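PDB 6YP4: adenylate cyclase from Hippeastrum hybrid cultivar, which acts mainly as a triphosphatase of the CYTH family and binds magnesium and a GTP analogue. Local coordinates for residues F37-G42 against G125-L130. Numbering follows the deposited sequence.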
# COMPACT_ATOMS: atom_id res chain seq x y z
N PHE A 37 -11.57 8.70 -18.47
CA PHE A 37 -12.94 8.88 -18.93
C PHE A 37 -13.41 10.29 -18.61
O PHE A 37 -12.95 10.91 -17.64
CB PHE A 37 -13.88 7.85 -18.26
CG PHE A 37 -13.46 6.44 -18.46
CD1 PHE A 37 -14.00 5.70 -19.50
CD2 PHE A 37 -12.51 5.86 -17.62
CE1 PHE A 37 -13.61 4.40 -19.70
CE2 PHE A 37 -12.11 4.56 -17.81
CZ PHE A 37 -12.66 3.82 -18.86
N ASP A 38 -14.33 10.80 -19.43
CA ASP A 38 -14.89 12.14 -19.29
C ASP A 38 -16.12 12.21 -20.18
O ASP A 38 -16.39 11.30 -20.97
CB ASP A 38 -13.86 13.21 -19.67
CG ASP A 38 -14.18 14.58 -19.07
OD1 ASP A 38 -15.34 14.80 -18.65
OD2 ASP A 38 -13.26 15.45 -19.03
N THR A 39 -16.88 13.29 -20.04
CA THR A 39 -17.95 13.56 -20.99
C THR A 39 -17.36 13.93 -22.35
O THR A 39 -16.20 14.33 -22.47
CB THR A 39 -18.84 14.71 -20.53
OG1 THR A 39 -18.05 15.91 -20.40
CG2 THR A 39 -19.53 14.38 -19.21
N ALA A 40 -18.20 13.82 -23.38
CA ALA A 40 -17.78 14.23 -24.71
C ALA A 40 -17.37 15.70 -24.72
O ALA A 40 -16.38 16.07 -25.37
CB ALA A 40 -18.91 13.97 -25.71
N ALA A 41 -18.09 16.54 -23.97
CA ALA A 41 -17.79 17.97 -23.87
C ALA A 41 -16.67 18.29 -22.88
O ALA A 41 -16.32 19.46 -22.73
CB ALA A 41 -19.05 18.73 -23.46
N GLY A 42 -16.12 17.29 -22.20
CA GLY A 42 -15.01 17.51 -21.29
C GLY A 42 -15.38 18.23 -20.00
O GLY A 42 -14.63 19.10 -19.55
N GLY A 125 -24.64 8.42 -20.00
CA GLY A 125 -24.67 8.24 -21.45
C GLY A 125 -23.74 9.18 -22.20
O GLY A 125 -23.50 8.97 -23.40
N GLU A 126 -23.21 10.19 -21.53
CA GLU A 126 -22.34 11.20 -22.10
C GLU A 126 -20.86 10.80 -22.06
O GLU A 126 -20.05 11.41 -22.77
CB GLU A 126 -22.53 12.49 -21.32
CG GLU A 126 -22.88 12.15 -19.87
CD GLU A 126 -23.23 13.34 -19.01
OE1 GLU A 126 -23.36 14.46 -19.55
OE2 GLU A 126 -23.39 13.12 -17.79
N PHE A 127 -20.50 9.80 -21.26
CA PHE A 127 -19.08 9.56 -21.02
C PHE A 127 -18.44 8.78 -22.16
O PHE A 127 -19.06 7.94 -22.82
CB PHE A 127 -18.88 8.84 -19.70
CG PHE A 127 -18.89 9.76 -18.54
CD1 PHE A 127 -17.70 10.19 -17.97
CD2 PHE A 127 -20.08 10.26 -18.07
CE1 PHE A 127 -17.71 11.07 -16.91
CE2 PHE A 127 -20.11 11.14 -17.01
CZ PHE A 127 -18.92 11.55 -16.44
N VAL A 128 -17.15 9.09 -22.37
CA VAL A 128 -16.31 8.48 -23.39
C VAL A 128 -14.95 8.19 -22.77
O VAL A 128 -14.56 8.80 -21.77
CB VAL A 128 -16.16 9.41 -24.63
CG1 VAL A 128 -17.55 9.77 -25.23
CG2 VAL A 128 -15.41 10.67 -24.25
N CYS A 129 -14.22 7.25 -23.38
CA CYS A 129 -12.86 6.93 -22.94
C CYS A 129 -11.87 7.84 -23.64
O CYS A 129 -11.93 8.01 -24.87
CB CYS A 129 -12.52 5.46 -23.23
SG CYS A 129 -10.92 4.88 -22.57
N LEU A 130 -10.95 8.41 -22.87
CA LEU A 130 -9.89 9.27 -23.39
C LEU A 130 -8.66 8.49 -23.84
O LEU A 130 -7.76 9.08 -24.42
CB LEU A 130 -9.49 10.31 -22.32
CG LEU A 130 -10.59 11.14 -21.66
CD1 LEU A 130 -9.99 12.19 -20.74
CD2 LEU A 130 -11.45 11.83 -22.72
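D38 O is gripped by V128 N at 2.7 Å and also takes a CH...O contact from F127 CA. In return D38 N bonds V128 O at 3.1 Å, making D38 and V128 an antiparallel hydrogen-bonded pair. Two residues on, A40 N reaches E126 O at 3.1 Å, a more bent bond (137°) that ties the start of the T39–G42 type I turn to segment 125–130. With CG anti to its carbonyl carbon (chi1 -82°), F127 swings its ring against the D38–T39 peptide: T39 N lies over one face, and F127 CD1 comes to 3.4 Å from D38 C. T39 CG2 sits over the same face, 4.2 Å from the centroid in a CH-pi contact. That methyl also packs against the carboxylate end of E126, while T39 OG1 turns to D43 N. W111 meets F127 edge-to-face; an alanine in place of F127 would probably leave the T39 methyl and the W111 ring without their aromatic partner. Further along, C129 SG approaches the F37 ring obliquely, 4.5 Å from its centroid, and L130 brings both methyls against D38 CB. D38 OD1 accepts from T39 N and L44 N, and OD2 from A45 N. Here strands 26–39 and 127–141 pair at one end of the antiparallel, tunnel-forming sheet of the CYTH fold.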